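Local coordinates for protein putative phophotriesterase (Proteus mirabilis, PDB 3RHG) that binds two zinc ions and probably hydrolyses ester bonds, as a member of the phosphotriesterase family of metal-dependent hydrolases, at residues Val50-Lys59 with Lys298-Gly306. Sequence-based numbering, arbitrary orientation. Where two conformers were deposited one is given.
Sequences VSADIQWGLK and KQMWAKNGG
Q55 NE2 supplies two of the three direct hydrogen bonds between two loops that follow the first and the last strand of the (beta/alpha)8 barrel of this phosphotriesterase relative, and it illustrates how one buried amide can pin two turns at once. Both hydrogens of NE2 are spent on backbone carbonyls of 298-306. NE2 meets Q299 O at 2.9 Å, on a lone pair in the carbonyl plane, and N304 O at 2.8 Å, this time from above the plane. A bend at chi2 (-75°) turns the amide toward the two carbonyls.

Q299 answers in the opposite direction: its NE2 donates to L58 O at 3.2 Å, well above the carbonyl plane, while its OE1 accepts a hydrogen bond from N68 ND2. The two glutamine amides are turned 71° apart, and a water bound to Q55 OE1, Q299 NE2 and K59 NZ ties them together.

Van der Waals packing flanks this network. V50 CG1, anti to the backbone N (chi1 178°), reaches Q299 CA at 3.7 Å and N304 ND2 at 3.6 Å, and L58 CD1 touches Q299 CB. K298 packs its CB on V50 but sends NZ to a salt bridge with D67. The second subunit adjoins this region, its A52 packing on A52 here.

A52 CA also makes a CA-H...O contact with N304 O, at 3.2 Å.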
loop_
_atom_site.group_PDB
_atom_site.type_symbol
_atom_site.label_atom_id
_atom_site.label_comp_id
_atom_site.label_asym_id
_atom_site.label_seq_id
_atom_site.Cartn_x
_atom_site.Cartn_y
_atom_site.Cartn_z
ATOM N N VAL A 50 10.402 14.940 3.809
ATOM C CA VAL A 50 9.961 13.617 3.388
ATOM C C VAL A 50 11.121 12.613 3.425
ATOM O O VAL A 50 12.217 12.873 2.899
ATOM C CB VAL A 50 9.321 13.655 1.986
ATOM C CG1 VAL A 50 8.922 12.236 1.544
ATOM C CG2 VAL A 50 8.116 14.584 2.005
ATOM N N SER A 51 10.866 11.478 4.080
ATOM C CA SER A 51 11.790 10.348 4.115
ATOM C C SER A 51 11.002 9.073 4.331
ATOM O O SER A 51 9.805 9.116 4.614
ATOM C CB SER A 51 12.803 10.505 5.249
ATOM O OG SER A 51 12.179 10.225 6.474
ATOM N N ALA A 52 11.671 7.934 4.184
ATOM C CA ALA A 52 11.029 6.642 4.403
ATOM C C ALA A 52 10.360 6.571 5.780
ATOM O O ALA A 52 9.320 5.923 5.944
ATOM C CB ALA A 52 12.041 5.524 4.250
ATOM N N ASP A 53 10.957 7.265 6.750
ATOM C CA ASP A 53 10.525 7.219 8.148
ATOM C C ASP A 53 9.144 7.827 8.427
ATOM O O ASP A 53 8.587 7.630 9.513
ATOM C CB ASP A 53 11.571 7.905 9.029
ATOM C CG ASP A 53 12.944 7.306 8.859
ATOM O OD1 ASP A 53 13.327 6.478 9.713
ATOM O OD2 ASP A 53 13.626 7.646 7.857
ATOM N N ILE A 54 8.586 8.564 7.467
ATOM C CA ILE A 54 7.247 9.124 7.670
ATOM C C ILE A 54 6.248 8.672 6.607
ATOM O O ILE A 54 5.155 9.217 6.504
ATOM C CB ILE A 54 7.232 10.668 7.858
ATOM C CG1 ILE A 54 7.800 11.417 6.648
ATOM C CG2 ILE A 54 7.948 11.064 9.144
ATOM C CD1 ILE A 54 7.460 12.912 6.700
ATOM N N GLN A 55 6.612 7.658 5.826
ATOM C CA GLN A 55 5.639 7.051 4.906
ATOM C C GLN A 55 4.369 6.616 5.638
ATOM O O GLN A 55 3.258 6.725 5.105
ATOM C CB GLN A 55 6.244 5.839 4.190
ATOM C CG GLN A 55 7.239 6.207 3.114
ATOM C CD GLN A 55 6.583 6.750 1.843
ATOM O OE1 GLN A 55 5.352 6.796 1.714
ATOM N NE2 GLN A 55 7.413 7.148 0.892
ATOM N N TRP A 56 4.547 6.083 6.845
ATOM C CA TRP A 56 3.429 5.594 7.645
ATOM C C TRP A 56 2.307 6.637 7.685
ATOM O O TRP A 56 1.119 6.290 7.664
ATOM C CB TRP A 56 3.882 5.227 9.076
ATOM C CG TRP A 56 4.440 6.396 9.880
ATOM C CD1 TRP A 56 5.754 6.718 10.058
ATOM C CD2 TRP A 56 3.689 7.374 10.621
ATOM N NE1 TRP A 56 5.874 7.843 10.845
ATOM C CE2 TRP A 56 4.623 8.263 11.207
ATOM C CE3 TRP A 56 2.319 7.584 10.849
ATOM C CZ2 TRP A 56 4.232 9.341 12.000
ATOM C CZ3 TRP A 56 1.935 8.662 11.643
ATOM C CH2 TRP A 56 2.888 9.526 12.198
ATOM N N GLY A 57 2.695 7.907 7.727
ATOM C CA GLY A 57 1.740 9.004 7.857
ATOM C C GLY A 57 1.378 9.674 6.543
ATOM O O GLY A 57 0.217 10.061 6.335
ATOM N N LEU A 58 2.371 9.847 5.666
ATOM C CA LEU A 58 2.142 10.535 4.403
ATOM C C LEU A 58 1.174 9.747 3.521
ATOM O O LEU A 58 0.507 10.315 2.660
ATOM C CB LEU A 58 3.462 10.760 3.657
ATOM C CG LEU A 58 4.423 11.761 4.313
ATOM C CD1 LEU A 58 5.753 11.805 3.555
ATOM C CD2 LEU A 58 3.793 13.158 4.412
ATOM N N LYS A 59 1.095 8.435 3.723
ATOM C CA LYS A 59 0.176 7.597 2.959
ATOM C C LYS A 59 -1.291 7.849 3.300
ATOM O O LYS A 59 -2.178 7.340 2.604
ATOM C CB LYS A 59 0.508 6.110 3.126
ATOM C CG LYS A 59 1.655 5.644 2.240
ATOM C CD LYS A 59 1.871 4.137 2.342
ATOM C CE LYS A 59 3.084 3.709 1.525
ATOM N NZ LYS A 59 3.012 4.156 0.103
ATOM N N LYS A 298 6.874 14.059 -3.213
ATOM C CA LYS A 298 8.182 13.509 -2.900
ATOM C C LYS A 298 8.065 12.103 -2.315
ATOM O O LYS A 298 8.983 11.295 -2.451
ATOM C CB LYS A 298 8.978 14.439 -1.959
ATOM C CG LYS A 298 9.356 15.782 -2.586
ATOM C CD LYS A 298 10.386 16.499 -1.735
ATOM C CE LYS A 298 10.679 17.879 -2.283
ATOM N NZ LYS A 298 11.700 18.597 -1.450
ATOM N N GLN A 299 6.950 11.815 -1.639
ATOM C CA GLN A 299 6.789 10.511 -1.009
ATOM C C GLN A 299 6.725 9.387 -2.047
ATOM O O GLN A 299 6.914 8.212 -1.708
ATOM C CB GLN A 299 5.528 10.464 -0.149
ATOM C CG GLN A 299 4.264 10.330 -0.957
ATOM C CD GLN A 299 3.042 10.499 -0.075
ATOM O OE1 GLN A 299 2.626 11.621 0.216
ATOM N NE2 GLN A 299 2.470 9.381 0.368
ATOM N N MET A 300 6.473 9.736 -3.307
ATOM C CA MET A 300 6.390 8.702 -4.331
ATOM C C MET A 300 7.750 8.254 -4.867
ATOM O O MET A 300 7.862 7.213 -5.537
ATOM C CB MET A 300 5.489 9.147 -5.477
ATOM C CG MET A 300 4.080 9.444 -5.006
ATOM S SD MET A 300 2.978 10.053 -6.280
ATOM C CE MET A 300 2.890 8.628 -7.406
ATOM N N TRP A 301 8.790 9.035 -4.590
ATOM C CA TRP A 301 10.125 8.656 -5.034
ATOM C C TRP A 301 10.572 7.357 -4.363
ATOM O O TRP A 301 10.321 7.161 -3.163
ATOM C CB TRP A 301 11.108 9.759 -4.648
ATOM C CG TRP A 301 10.951 11.018 -5.426
ATOM C CD1 TRP A 301 10.350 11.178 -6.654
ATOM C CD2 TRP A 301 11.476 12.293 -5.066
ATOM N NE1 TRP A 301 10.458 12.490 -7.059
ATOM C CE2 TRP A 301 11.134 13.197 -6.095
ATOM C CE3 TRP A 301 12.172 12.768 -3.948
ATOM C CZ2 TRP A 301 11.483 14.554 -6.047
ATOM C CZ3 TRP A 301 12.529 14.101 -3.909
ATOM C CH2 TRP A 301 12.186 14.981 -4.950
ATOM N N ALA A 302 11.225 6.473 -5.122
ATOM C CA ALA A 302 11.755 5.224 -4.558
ATOM C C ALA A 302 12.746 5.439 -3.404
ATOM O O ALA A 302 12.769 4.654 -2.448
ATOM C CB ALA A 302 12.387 4.359 -5.651
ATOM N N LYS A 303 13.560 6.493 -3.484
ATOM C CA LYS A 303 14.524 6.796 -2.418
ATOM C C LYS A 303 13.822 7.064 -1.077
ATOM O O LYS A 303 14.422 6.972 0.006
ATOM C CB LYS A 303 15.414 7.988 -2.820
ATOM C CG LYS A 303 14.662 9.312 -2.974
ATOM C CD LYS A 303 15.417 10.311 -3.851
ATOM C CE LYS A 303 16.355 11.167 -3.028
ATOM N NZ LYS A 303 17.273 10.339 -2.204
ATOM N N ASN A 304 12.547 7.411 -1.158
ATOM C CA ASN A 304 11.751 7.638 0.047
ATOM C C ASN A 304 10.866 6.460 0.425
ATOM O O ASN A 304 10.074 6.562 1.358
ATOM C CB ASN A 304 10.935 8.927 -0.067
ATOM C CG ASN A 304 11.813 10.166 -0.041
ATOM O OD1 ASN A 304 12.826 10.205 0.667
ATOM N ND2 ASN A 304 11.462 11.167 -0.846
ATOM N N GLY A 305 11.021 5.336 -0.287
ATOM C CA GLY A 305 10.200 4.148 -0.038
ATOM C C GLY A 305 8.919 4.090 -0.857
ATOM O O GLY A 305 8.079 3.197 -0.658
ATOM N N GLY A 306 8.764 5.025 -1.789
ATOM C CA GLY A 306 7.659 4.983 -2.745
ATOM C C GLY A 306 8.041 4.086 -3.882
ATOM O O GLY A 306 9.053 3.394 -3.792
HETATM O O HOH W 1 12.964 13.654 -0.105
HETATM O O HOH W 2 14.281 7.805 2.816
HETATM O O HOH W 3 3.717 6.938 -0.456
#